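Local coordinates for D-3-phosphoglycerate dehydrogenase-related protein (Vibrio cholerae, PDB 4S1V), which probably catalyses the NAD-dependent oxidoreduction of a 2-hydroxyacid, as a Rossmann-fold member of the D-isomer-specific 2-hydroxyacid dehydrogenase family related to phosphoglycerate dehydrogenase, at residues M2-L7 with F48-L53; D8-V13 with R55-I60; G151-G156 with L208-N213; R258-D263 with P281-A286. One frame throughout, in Å; residues are numbered along the deposited sequence. Where two conformers were deposited one is given.

Contact 1: M2-L7 with F48-L53; sequences MKIAIL and FEALVL
Residues 2-7 and 48-53 run side by side as parallel neighbours, the axes of strands 3-6 and 50-53 approaching to 4.8 Å at 22°, in the five-stranded parallel sheet of the Rossmann-like domain that holds the N-terminus. Ala-5 takes two partners: its N donates to Ala-50 O (3.0 Å) and its O accepts from Val-52 N (2.8 Å). At the start of the pair Lys-3 O receives Glu-49 N and, weakly, Ala-50 N, while the extended side chain of Glu-49 brings OE1 to Lys-3 N, met on the anti side of the carboxylate at 3.0 Å. On the face carrying Ile-4, Ile-6, Ala-50 and Val-52, Ile-6 and Val-52 lie alongside each other and point the same way, and helix 294-312 packs over this layer through Phe-305 and Val-308. On the other face, with Ala-5 and Leu-51, the ring of Phe-48 lies with one face against Ala-5, its CG anti to the carbonyl carbon (chi1 -69°); the Lys-3 chain bends at chi3 and brings NZ 4.6 Å from the ring centroid, an off-centre cation-pi contact. Ala-5 CB stands almost on the ring normal, 3.5 Å from the centroid, a CH-pi contact over the face.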
loop_
_atom_site.group_PDB
_atom_site.type_symbol
_atom_site.label_atom_id
_atom_site.label_comp_id
_atom_site.label_asym_id
_atom_site.label_seq_id
_atom_site.Cartn_x
_atom_site.Cartn_y
_atom_site.Cartn_z
ATOM N N MET C 2 35.211 -41.205 -0.342
ATOM C CA MET C 2 34.252 -40.906 0.724
ATOM C C MET C 2 32.870 -40.519 0.212
ATOM O O MET C 2 32.739 -39.876 -0.833
ATOM C CB MET C 2 34.764 -39.771 1.613
ATOM C CG MET C 2 36.196 -39.898 2.091
ATOM S SD MET C 2 36.595 -38.566 3.236
ATOM C CE MET C 2 35.812 -39.165 4.732
ATOM N N LYS C 3 31.845 -40.921 0.958
ATOM C CA LYS C 3 30.498 -40.402 0.767
ATOM C C LYS C 3 30.389 -39.095 1.549
ATOM O O LYS C 3 30.561 -39.083 2.775
ATOM C CB LYS C 3 29.432 -41.403 1.231
ATOM C CG LYS C 3 28.985 -42.395 0.159
ATOM C CD LYS C 3 27.535 -42.835 0.346
ATOM C CE LYS C 3 26.544 -41.752 -0.087
ATOM N NZ LYS C 3 25.118 -42.181 -0.013
ATOM N N ILE C 4 30.105 -38.011 0.821
ATOM C CA ILE C 4 30.143 -36.646 1.353
ATOM C C ILE C 4 28.785 -35.961 1.245
ATOM O O ILE C 4 28.182 -35.940 0.177
ATOM C CB ILE C 4 31.196 -35.792 0.604
ATOM C CG1 ILE C 4 32.602 -36.373 0.795
ATOM C CG2 ILE C 4 31.161 -34.332 1.052
ATOM C CD1 ILE C 4 33.568 -36.004 -0.307
ATOM N N ALA C 5 28.316 -35.392 2.357
ATOM C CA ALA C 5 27.102 -34.581 2.351
ATOM C C ALA C 5 27.393 -33.096 2.589
ATOM O O ALA C 5 28.155 -32.734 3.493
ATOM C CB ALA C 5 26.098 -35.102 3.373
ATOM N N ILE C 6 26.788 -32.242 1.764
ATOM C CA ILE C 6 26.842 -30.797 1.971
ATOM C C ILE C 6 25.460 -30.337 2.411
ATOM O O ILE C 6 24.478 -30.522 1.684
ATOM C CB ILE C 6 27.282 -30.025 0.706
ATOM C CG1 ILE C 6 28.604 -30.577 0.164
ATOM C CG2 ILE C 6 27.424 -28.537 1.014
ATOM C CD1 ILE C 6 29.085 -29.884 -1.095
ATOM N N LEU C 7 25.384 -29.752 3.604
ATOM C CA LEU C 7 24.103 -29.319 4.166
ATOM C C LEU C 7 23.710 -27.876 3.799
ATOM O O LEU C 7 24.565 -27.039 3.498
ATOM C CB LEU C 7 24.092 -29.497 5.691
ATOM C CG LEU C 7 24.189 -30.900 6.299
ATOM C CD1 LEU C 7 24.230 -30.812 7.822
ATOM C CD2 LEU C 7 23.024 -31.780 5.851
ATOM N N PHE C 48 26.819 -41.273 5.426
ATOM C CA PHE C 48 27.887 -40.324 5.108
ATOM C C PHE C 48 29.086 -40.399 6.042
ATOM O O PHE C 48 28.945 -40.593 7.248
ATOM C CB PHE C 48 27.342 -38.901 5.012
ATOM C CG PHE C 48 26.454 -38.684 3.821
ATOM C CD1 PHE C 48 26.994 -38.583 2.546
ATOM C CD2 PHE C 48 25.074 -38.596 3.973
ATOM C CE1 PHE C 48 26.174 -38.386 1.446
ATOM C CE2 PHE C 48 24.249 -38.400 2.878
ATOM C CZ PHE C 48 24.797 -38.295 1.615
ATOM N N GLU C 49 30.266 -40.243 5.450
ATOM C CA GLU C 49 31.542 -40.308 6.165
ATOM C C GLU C 49 32.132 -38.919 6.443
ATOM O O GLU C 49 32.952 -38.756 7.353
ATOM C CB GLU C 49 32.542 -41.162 5.370
ATOM C CG GLU C 49 32.118 -42.616 5.190
ATOM C CD GLU C 49 32.907 -43.336 4.110
ATOM O OE1 GLU C 49 32.630 -43.109 2.909
ATOM O OE2 GLU C 49 33.798 -44.142 4.463
ATOM N N ALA C 50 31.720 -37.933 5.650
ATOM C CA ALA C 50 32.111 -36.538 5.864
ATOM C C ALA C 50 30.920 -35.615 5.650
ATOM O O ALA C 50 30.123 -35.828 4.737
ATOM C CB ALA C 50 33.254 -36.143 4.930
ATOM N N LEU C 51 30.808 -34.598 6.499
ATOM C CA LEU C 51 29.839 -33.524 6.307
ATOM C C LEU C 51 30.577 -32.225 6.061
ATOM O O LEU C 51 31.562 -31.929 6.741
ATOM C CB LEU C 51 28.960 -33.324 7.540
ATOM C CG LEU C 51 28.102 -34.431 8.126
ATOM C CD1 LEU C 51 27.464 -33.886 9.393
ATOM C CD2 LEU C 51 27.042 -34.902 7.135
ATOM N N VAL C 52 30.086 -31.457 5.094
ATOM C CA VAL C 52 30.584 -30.119 4.835
ATOM C C VAL C 52 29.502 -29.149 5.274
ATOM O O VAL C 52 28.390 -29.158 4.733
ATOM C CB VAL C 52 30.926 -29.904 3.345
ATOM C CG1 VAL C 52 31.186 -28.425 3.059
ATOM C CG2 VAL C 52 32.136 -30.742 2.953
ATOM N N LEU C 53 29.830 -28.336 6.273
ATOM C CA LEU C 53 28.881 -27.400 6.855
ATOM C C LEU C 53 29.034 -26.001 6.286
ATOM O O LEU C 53 30.156 -25.512 6.113
ATOM C CB LEU C 53 29.048 -27.339 8.379
ATOM C CG LEU C 53 28.943 -28.642 9.168
ATOM C CD1 LEU C 53 29.031 -28.342 10.658
ATOM C CD2 LEU C 53 27.660 -29.384 8.835
#

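Contact 2: D8-V13 with R55-I60; sequences DDYQNV and RERTPI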
loop_
_atom_site.group_PDB
_atom_site.type_symbol
_atom_site.label_atom_id
_atom_site.label_comp_id
_atom_site.label_asym_id
_atom_site.label_seq_id
_atom_site.Cartn_x
_atom_site.Cartn_y
_atom_site.Cartn_z
ATOM N N ASP C 8 22.405 -27.622 3.789
ATOM C CA ASP C 8 21.843 -26.261 3.780
ATOM C C ASP C 8 22.178 -25.341 2.587
ATOM O O ASP C 8 22.229 -24.122 2.754
ATOM C CB ASP C 8 22.171 -25.550 5.101
ATOM C CG ASP C 8 21.740 -26.346 6.322
ATOM O OD1 ASP C 8 20.547 -26.699 6.429
ATOM O OD2 ASP C 8 22.595 -26.611 7.184
ATOM N N ASP C 9 22.379 -25.906 1.396
ATOM C CA ASP C 9 22.606 -25.087 0.195
ATOM C C ASP C 9 21.269 -24.703 -0.446
ATOM O O ASP C 9 20.860 -25.295 -1.450
ATOM C CB ASP C 9 23.528 -25.817 -0.797
ATOM C CG ASP C 9 23.795 -25.020 -2.082
ATOM O OD1 ASP C 9 23.531 -23.803 -2.140
ATOM O OD2 ASP C 9 24.280 -25.626 -3.056
ATOM N N TYR C 10 20.607 -23.695 0.127
ATOM C CA TYR C 10 19.211 -23.373 -0.228
ATOM C C TYR C 10 18.937 -23.049 -1.708
ATOM O O TYR C 10 17.842 -23.310 -2.217
ATOM C CB TYR C 10 18.659 -22.252 0.662
ATOM C CG TYR C 10 18.971 -22.409 2.130
ATOM C CD1 TYR C 10 18.575 -23.546 2.831
ATOM C CD2 TYR C 10 19.650 -21.407 2.825
ATOM C CE1 TYR C 10 18.859 -23.696 4.180
ATOM C CE2 TYR C 10 19.935 -21.538 4.176
ATOM C CZ TYR C 10 19.541 -22.687 4.849
ATOM O OH TYR C 10 19.828 -22.827 6.184
ATOM N N GLN C 11 19.921 -22.486 -2.393
ATOM C CA GLN C 11 19.762 -22.135 -3.798
ATOM C C GLN C 11 20.383 -23.176 -4.727
ATOM O O GLN C 11 20.285 -23.055 -5.955
ATOM C CB GLN C 11 20.341 -20.746 -4.083
ATOM C CG GLN C 11 19.541 -19.608 -3.469
ATOM C CD GLN C 11 20.207 -18.257 -3.642
ATOM O OE1 GLN C 11 20.066 -17.609 -4.682
ATOM N NE2 GLN C 11 20.917 -17.813 -2.615
ATOM N N ASN C 12 21.022 -24.188 -4.136
ATOM C CA ASN C 12 21.633 -25.289 -4.888
ATOM C C ASN C 12 22.689 -24.789 -5.867
ATOM O O ASN C 12 22.701 -25.166 -7.040
ATOM C CB ASN C 12 20.566 -26.119 -5.613
ATOM C CG ASN C 12 21.028 -27.536 -5.910
ATOM O OD1 ASN C 12 21.819 -28.120 -5.165
ATOM N ND2 ASN C 12 20.506 -28.106 -6.983
ATOM N N VAL C 13 23.569 -23.929 -5.363
ATOM C CA VAL C 13 24.567 -23.244 -6.179
ATOM C C VAL C 13 25.969 -23.825 -5.993
ATOM O O VAL C 13 26.852 -23.606 -6.821
ATOM C CB VAL C 13 24.604 -21.726 -5.872
ATOM C CG1 VAL C 13 23.398 -21.024 -6.486
ATOM C CG2 VAL C 13 24.690 -21.472 -4.367
ATOM N N ARG C 55 28.762 -22.477 7.273
ATOM C CA ARG C 55 28.760 -21.642 8.476
ATOM C C ARG C 55 27.892 -22.269 9.579
ATOM O O ARG C 55 28.085 -23.446 9.912
ATOM C CB ARG C 55 28.355 -20.195 8.148
ATOM C CG ARG C 55 29.296 -19.497 7.173
ATOM C CD ARG C 55 30.739 -19.465 7.668
ATOM N NE ARG C 55 30.883 -18.693 8.899
ATOM C CZ ARG C 55 31.309 -19.194 10.054
ATOM N NH1 ARG C 55 31.654 -20.468 10.140
ATOM N NH2 ARG C 55 31.393 -18.418 11.124
ATOM N N GLU C 56 26.944 -21.508 10.133
ATOM C CA GLU C 56 26.150 -21.954 11.294
ATOM C C GLU C 56 24.714 -22.419 10.977
ATOM O O GLU C 56 23.868 -22.442 11.868
ATOM C CB GLU C 56 26.086 -20.849 12.369
ATOM C CG GLU C 56 27.390 -20.098 12.613
ATOM C CD GLU C 56 27.441 -19.408 13.963
ATOM O OE1 GLU C 56 26.695 -19.797 14.886
ATOM O OE2 GLU C 56 28.252 -18.477 14.116
ATOM N N ARG C 57 24.434 -22.787 9.728
ATOM C CA ARG C 57 23.056 -23.137 9.323
ATOM C C ARG C 57 22.487 -24.397 9.998
ATOM O O ARG C 57 21.271 -24.553 10.096
ATOM C CB ARG C 57 22.964 -23.253 7.805
ATOM C CG ARG C 57 23.210 -21.931 7.104
ATOM C CD ARG C 57 23.289 -22.100 5.602
ATOM N NE ARG C 57 23.712 -20.854 4.965
ATOM C CZ ARG C 57 23.706 -20.631 3.655
ATOM N NH1 ARG C 57 23.286 -21.566 2.809
ATOM N NH2 ARG C 57 24.117 -19.457 3.192
ATOM N N THR C 58 23.365 -25.281 10.466
ATOM C CA THR C 58 22.948 -26.444 11.261
ATOM C C THR C 58 23.818 -26.610 12.510
ATOM O O THR C 58 25.037 -26.705 12.408
ATOM C CB THR C 58 22.973 -27.736 10.416
ATOM O OG1 THR C 58 21.954 -27.669 9.412
ATOM C CG2 THR C 58 22.717 -28.980 11.280
ATOM N N PRO C 59 23.194 -26.641 13.700
ATOM C CA PRO C 59 23.995 -26.966 14.880
ATOM C C PRO C 59 24.376 -28.454 14.888
ATOM O O PRO C 59 23.579 -29.299 14.487
ATOM C CB PRO C 59 23.048 -26.660 16.039
ATOM C CG PRO C 59 21.676 -26.863 15.464
ATOM C CD PRO C 59 21.769 -26.429 14.027
ATOM N N ILE C 60 25.591 -28.758 15.326
ATOM C CA ILE C 60 26.005 -30.141 15.536
ATOM C C ILE C 60 25.835 -30.473 17.017
ATOM O O ILE C 60 26.582 -29.978 17.861
ATOM C CB ILE C 60 27.469 -30.385 15.092
ATOM C CG1 ILE C 60 27.667 -30.009 13.612
ATOM C CG2 ILE C 60 27.871 -31.832 15.344
ATOM C CD1 ILE C 60 26.748 -30.727 12.638
HETATM O O HOH W 1 23.612 -21.658 -0.352
#
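Asp-8 O is gripped by two donors: Arg-57 NH1 reaches it at 2.8 Å, and Tyr-10 N bonds to it weakly from within its own loop. The oxygen lies almost exactly in the guanidinium plane, but the N-H of Arg-57 is bent to 147°. Arg-57 gets there with its chain extended from CG to NE. The side chains of Asp-8 and Arg-57 slide past each other in opposite directions, with the Asp-8 carboxylate beside Arg-57 CB; Asp-8 OD2 and Arg-57 NE remain 6.3 Å apart. That carboxylate instead accepts the hydroxyl of Thr-58, OG1 to Asp-8 OD2 an unusually short 2.5 Å, on its syn side. Tyr-10 lies over one face of the guanidinium. Its ring is only 11° from parallel to that group, CE2 sits 3.6 Å from Arg-57 NH1, and the phenol oxygen rests against CB, CG and CD of the arginine. Asp-8 O also sits 3.4 Å above the Tyr-10 ring, over its centre. A water joins the two loops, donating to Asp-9 OD1 and accepting from Arg-57 NH1, while Asp-9 OD2 is bonded to Val-14 N. Beyond the segments, Arg-57 NE bonds to Tyr-291 OH, and Trp-133 of the second subunit meets the Tyr-10 ring edge-to-face. The loops that follow strands 3-6 and 50-53 are thus joined by a carboxylate-hydroxyl bond and an arginine whose NH1 gives to a carbonyl and a water; the carboxylates of Asp-8 and Asp-9, near the guanidinium without touching it, would probably favour its positive charge.

Contact 3: G151-G156 with L208-N213; sequences GIWGLG and LHLRLN
Trp-153 and Leu-210 make the main side-chain contact where strand 150-153 runs beside the end of strand 205-208. With CG anti to its backbone N (chi1 -166°), the indole leaves the strand so that one face is turned to Leu-210. That leucine, CG anti to its own carbonyl carbon, crosses the ring and sets CD1 over the five-membered ring, 3.6 Å from its centroid, a CH-pi contact; CD2 reaches the rim of the same ring at CD1 of Trp-153, 3.5 Å away. Leu-208 lies alongside the indole and points the same way, its CD2 touching CB and CE3 of Trp-153. Beyond the segments Trp-176 meets the indole edge-to-face, and helix 196-202 packs on it through Phe-199 and Phe-200.

On the opposite side of the sheet His-209 approaches Ile-152, CD2 to CG2 4.0 Å, with Ile-158 and Ile-162 of helix 157-168 also on the imidazole. The backbones meet in one bond, His-209 N to Trp-153 O at 2.8 Å; the donor arrives close to the line of the carbonyl, though the N-H is bent to 153°. Gly-154 CA makes a CA-H...O contact with His-209 O, and lacking a CB it tolerates both that close oxygen and a phi of 97°. Gly-154 and Gly-156 begin a GxGxxG sequence leading from strand 150-153 into helix 157-168, consistent with the glycine-rich dinucleotide-binding turn of a Rossmann NAD domain.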
loop_
_atom_site.group_PDB
_atom_site.type_symbol
_atom_site.label_atom_id
_atom_site.label_comp_id
_atom_site.label_asym_id
_atom_site.label_seq_id
_atom_site.Cartn_x
_atom_site.Cartn_y
_atom_site.Cartn_z
ATOM N N GLY C 151 27.885 5.216 13.406
ATOM C CA GLY C 151 28.384 4.552 14.606
ATOM C C GLY C 151 28.724 3.096 14.367
ATOM O O GLY C 151 27.894 2.327 13.890
ATOM N N ILE C 152 29.954 2.719 14.699
ATOM C CA ILE C 152 30.423 1.358 14.510
ATOM C C ILE C 152 30.808 0.772 15.861
ATOM O O ILE C 152 31.640 1.342 16.579
ATOM C CB ILE C 152 31.603 1.307 13.517
ATOM C CG1 ILE C 152 31.184 1.945 12.194
ATOM C CG2 ILE C 152 32.087 -0.126 13.299
ATOM C CD1 ILE C 152 32.342 2.280 11.290
ATOM N N TRP C 153 30.148 -0.327 16.230
ATOM C CA TRP C 153 30.523 -1.092 17.409
ATOM C C TRP C 153 31.353 -2.248 16.940
ATOM O O TRP C 153 30.835 -3.176 16.316
ATOM C CB TRP C 153 29.290 -1.590 18.162
ATOM C CG TRP C 153 29.569 -2.110 19.554
ATOM C CD1 TRP C 153 30.743 -2.700 20.027
ATOM C CD2 TRP C 153 28.645 -2.124 20.706
ATOM N NE1 TRP C 153 30.614 -3.053 21.351
ATOM C CE2 TRP C 153 29.382 -2.731 21.817
ATOM C CE3 TRP C 153 27.334 -1.698 20.919
ATOM C CZ2 TRP C 153 28.813 -2.900 23.074
ATOM C CZ3 TRP C 153 26.768 -1.880 22.185
ATOM C CH2 TRP C 153 27.495 -2.460 23.240
ATOM N N GLY C 154 32.659 -2.180 17.207
ATOM C CA GLY C 154 33.617 -3.214 16.783
ATOM C C GLY C 154 34.344 -2.861 15.498
ATOM O O GLY C 154 33.746 -2.857 14.418
ATOM N N LEU C 155 35.639 -2.581 15.602
ATOM C CA LEU C 155 36.414 -2.146 14.436
ATOM C C LEU C 155 37.357 -3.230 13.915
ATOM O O LEU C 155 38.541 -2.983 13.686
ATOM C CB LEU C 155 37.167 -0.832 14.727
ATOM C CG LEU C 155 37.517 0.086 13.547
ATOM C CD1 LEU C 155 36.274 0.705 12.921
ATOM C CD2 LEU C 155 38.491 1.170 13.980
ATOM N N GLY C 156 36.814 -4.431 13.711
ATOM C CA GLY C 156 37.579 -5.554 13.178
ATOM C C GLY C 156 37.606 -5.521 11.665
ATOM O O GLY C 156 37.346 -4.479 11.056
ATOM N N LEU C 208 26.429 -2.899 14.155
ATOM C CA LEU C 208 27.118 -3.848 15.027
ATOM C C LEU C 208 28.055 -4.760 14.252
ATOM O O LEU C 208 27.639 -5.408 13.275
ATOM C CB LEU C 208 26.111 -4.712 15.793
ATOM C CG LEU C 208 25.056 -4.024 16.671
ATOM C CD1 LEU C 208 24.224 -5.071 17.401
ATOM C CD2 LEU C 208 25.694 -3.067 17.671
ATOM N N HIS C 209 29.314 -4.821 14.697
ATOM C CA HIS C 209 30.279 -5.769 14.141
ATOM C C HIS C 209 31.039 -6.452 15.240
ATOM O O HIS C 209 32.205 -6.158 15.486
ATOM C CB HIS C 209 31.177 -5.089 13.114
ATOM C CG HIS C 209 30.398 -4.416 12.012
ATOM N ND1 HIS C 209 29.955 -5.082 10.930
ATOM C CD2 HIS C 209 29.918 -3.114 11.894
ATOM C CE1 HIS C 209 29.249 -4.246 10.146
ATOM N NE2 HIS C 209 29.229 -3.040 10.739
ATOM N N LEU C 210 30.347 -7.360 15.927
ATOM C CA LEU C 210 30.902 -8.115 17.050
ATOM C C LEU C 210 30.661 -9.588 16.845
ATOM O O LEU C 210 29.662 -9.978 16.238
ATOM C CB LEU C 210 30.218 -7.726 18.361
ATOM C CG LEU C 210 30.343 -6.291 18.859
ATOM C CD1 LEU C 210 29.566 -6.139 20.160
ATOM C CD2 LEU C 210 31.811 -5.923 19.044
ATOM N N ARG C 211 31.576 -10.403 17.368
ATOM C CA ARG C 211 31.351 -11.838 17.493
ATOM C C ARG C 211 30.445 -12.082 18.691
ATOM O O ARG C 211 30.522 -11.359 19.687
ATOM C CB ARG C 211 32.669 -12.584 17.705
ATOM C CG ARG C 211 33.535 -12.714 16.462
ATOM C CD ARG C 211 34.445 -13.935 16.537
ATOM N NE ARG C 211 35.351 -13.882 17.688
ATOM C CZ ARG C 211 36.555 -13.313 17.684
ATOM N NH1 ARG C 211 37.025 -12.738 16.582
ATOM N NH2 ARG C 211 37.293 -13.321 18.785
ATOM N N LEU C 212 29.592 -13.102 18.587
ATOM C CA LEU C 212 28.692 -13.478 19.668
ATOM C C LEU C 212 29.366 -14.446 20.642
ATOM O O LEU C 212 29.883 -15.490 20.242
ATOM C CB LEU C 212 27.404 -14.103 19.112
ATOM C CG LEU C 212 26.390 -14.658 20.123
ATOM C CD1 LEU C 212 25.720 -13.547 20.930
ATOM C CD2 LEU C 212 25.348 -15.536 19.435
ATOM N N ASN C 213 29.357 -14.086 21.921
ATOM C CA ASN C 213 29.825 -14.986 22.968
ATOM C C ASN C 213 29.197 -14.624 24.310
ATOM O O ASN C 213 28.369 -13.713 24.384
ATOM C CB ASN C 213 31.369 -15.017 23.040
ATOM C CG ASN C 213 31.977 -13.647 23.287
ATOM O OD1 ASN C 213 31.564 -12.922 24.195
ATOM N ND2 ASN C 213 32.970 -13.290 22.481
#

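Contact 4: R258-D263 with P281-A286; sequences RQAAVD and PNVLCA
Val-262 and Val-283 lean across each other at an angle on one face of parallel strands 259-262 and 283-285, at the edge of the sheet of the Rossmann-type NAD-binding domain, CG2 of the former 4.1 Å from CG1 of the latter. On the same face Ala-260 CB meets the other branch of Val-283, CG2, at 3.9 Å. Val-283 presents both methyls this way because CG1 is anti to its backbone N (chi1 177°) and CG2 lies beside it. Val-262 CG2 also approaches the sulfur of Cys-285. The opposite face is carried by Ala-261 and Leu-284, whose CB atoms meet at 4.1 Å.

Between these layers Ala-260 and Val-262 each use both N and O, as in a regular parallel pair: the nitrogens donate to Asn-282 O and Leu-284 O, the oxygens accept from Leu-284 N and Ala-286 N. Asn-282 extends the ladder with its side chain: CG stands between the backbone N and the carbonyl carbon (chi1 63°), so ND2 can reach Arg-258 O at 3.0 Å, coming in from above the carbonyl plane, while it also bonds to Met-252 O. At the other end Asp-263 OD1 passes Ala-286 CB at 3.5 Å, its carboxylate held by the backbone N of Leu-289 and Gly-290. Strand 283-285 is outermost in this chain's sheet, and strand 233-236 flanks 259-262 on its other side; helix 247-254 packs on the Val-262 and Val-283 side, helix 104-119 on the Leu-284 side, and Ile-125 of the second subunit touches Leu-284.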
loop_
_atom_site.group_PDB
_atom_site.type_symbol
_atom_site.label_atom_id
_atom_site.label_comp_id
_atom_site.label_asym_id
_atom_site.label_seq_id
_atom_site.Cartn_x
_atom_site.Cartn_y
_atom_site.Cartn_z
ATOM N N ARG C 258 11.603 5.655 13.336
ATOM C CA ARG C 258 12.905 5.007 13.408
ATOM C C ARG C 258 12.990 3.879 12.390
ATOM O O ARG C 258 11.970 3.361 11.934
ATOM C CB ARG C 258 13.122 4.428 14.799
ATOM C CG ARG C 258 13.460 5.469 15.850
ATOM C CD ARG C 258 13.716 4.816 17.188
ATOM N NE ARG C 258 14.818 3.854 17.120
ATOM C CZ ARG C 258 15.542 3.488 18.172
ATOM N NH1 ARG C 258 15.286 4.020 19.366
ATOM N NH2 ARG C 258 16.522 2.604 18.034
ATOM N N GLN C 259 14.214 3.487 12.057
ATOM C CA GLN C 259 14.442 2.422 11.099
ATOM C C GLN C 259 15.449 1.383 11.593
ATOM O O GLN C 259 16.247 1.639 12.496
ATOM C CB GLN C 259 14.908 3.013 9.769
ATOM C CG GLN C 259 13.784 3.567 8.916
ATOM C CD GLN C 259 14.281 4.108 7.591
ATOM O OE1 GLN C 259 14.025 5.261 7.258
ATOM N NE2 GLN C 259 14.997 3.278 6.829
ATOM N N ALA C 260 15.393 0.199 10.996
ATOM C CA ALA C 260 16.361 -0.844 11.278
ATOM C C ALA C 260 16.632 -1.634 10.008
ATOM O O ALA C 260 15.822 -1.631 9.084
ATOM C CB ALA C 260 15.881 -1.752 12.404
ATOM N N ALA C 261 17.799 -2.269 9.952
ATOM C CA ALA C 261 18.131 -3.186 8.882
ATOM C C ALA C 261 18.858 -4.367 9.521
ATOM O O ALA C 261 19.818 -4.171 10.268
ATOM C CB ALA C 261 19.011 -2.497 7.851
ATOM N N VAL C 262 18.375 -5.581 9.263
ATOM C CA VAL C 262 18.976 -6.788 9.836
ATOM C C VAL C 262 19.233 -7.875 8.788
ATOM O O VAL C 262 18.469 -8.027 7.830
ATOM C CB VAL C 262 18.159 -7.360 11.024
ATOM C CG1 VAL C 262 18.228 -6.423 12.219
ATOM C CG2 VAL C 262 16.708 -7.627 10.633
ATOM N N ASP C 263 20.318 -8.617 8.980
ATOM C CA ASP C 263 20.695 -9.729 8.109
ATOM C C ASP C 263 20.534 -11.037 8.869
ATOM O O ASP C 263 20.601 -12.125 8.296
ATOM C CB ASP C 263 22.162 -9.558 7.672
ATOM C CG ASP C 263 22.520 -10.386 6.440
ATOM O OD1 ASP C 263 21.687 -10.471 5.515
ATOM O OD2 ASP C 263 23.640 -10.949 6.384
ATOM N N PRO C 281 7.099 -2.388 8.384
ATOM C CA PRO C 281 7.585 -1.643 7.220
ATOM C C PRO C 281 8.897 -0.901 7.478
ATOM O O PRO C 281 9.661 -0.682 6.534
ATOM C CB PRO C 281 6.457 -0.643 6.935
ATOM C CG PRO C 281 5.670 -0.560 8.207
ATOM C CD PRO C 281 5.754 -1.938 8.797
ATOM N N ASN C 282 9.155 -0.532 8.733
ATOM C CA ASN C 282 10.368 0.220 9.082
ATOM C C ASN C 282 11.614 -0.624 9.396
ATOM O O ASN C 282 12.641 -0.090 9.828
ATOM C CB ASN C 282 10.087 1.235 10.210
ATOM C CG ASN C 282 9.670 0.578 11.518
ATOM O OD1 ASN C 282 9.157 -0.537 11.536
ATOM N ND2 ASN C 282 9.885 1.283 12.629
ATOM N N VAL C 283 11.528 -1.936 9.188
ATOM C CA VAL C 283 12.697 -2.814 9.327
ATOM C C VAL C 283 12.980 -3.515 8.003
ATOM O O VAL C 283 12.128 -4.232 7.470
ATOM C CB VAL C 283 12.520 -3.864 10.450
ATOM C CG1 VAL C 283 13.724 -4.806 10.521
ATOM C CG2 VAL C 283 12.303 -3.186 11.794
ATOM N N LEU C 284 14.173 -3.295 7.468
ATOM C CA LEU C 284 14.619 -4.029 6.303
ATOM C C LEU C 284 15.168 -5.369 6.783
ATOM O O LEU C 284 16.055 -5.413 7.638
ATOM C CB LEU C 284 15.670 -3.219 5.522
ATOM C CG LEU C 284 16.158 -3.763 4.170
ATOM C CD1 LEU C 284 16.594 -2.641 3.247
ATOM C CD2 LEU C 284 17.282 -4.789 4.324
ATOM N N CYS C 285 14.615 -6.456 6.247
ATOM C CA CYS C 285 15.007 -7.815 6.641
ATOM C C CYS C 285 15.596 -8.574 5.450
ATOM O O CYS C 285 14.912 -8.795 4.442
ATOM C CB CYS C 285 13.799 -8.596 7.181
ATOM S SG CYS C 285 13.042 -7.943 8.688
ATOM N N ALA C 286 16.865 -8.963 5.566
ATOM C CA ALA C 286 17.530 -9.762 4.535
ATOM C C ALA C 286 17.847 -11.152 5.087
ATOM O O ALA C 286 18.093 -11.285 6.289
ATOM C CB ALA C 286 18.798 -9.066 4.059
#

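All four contacts are largely buried, but they divide between two domains. Contact 1 lies in the N-terminal sheet and contact 2 in the loops at the ends of its strands, and the two meet where Leu-53 packs on Ile-60. Contacts 3 and 4 lie in the seven-stranded sheet of the NAD-binding domain, about 18 Å apart between centres, and do not touch. Backbone ladders and apolar packing carry contacts 1 and 4, whereas contact 3, at strand ends, has one backbone bond and an indole packed on leucines. Contact 2 is the most polar, and like contact 4 it reaches the second subunit.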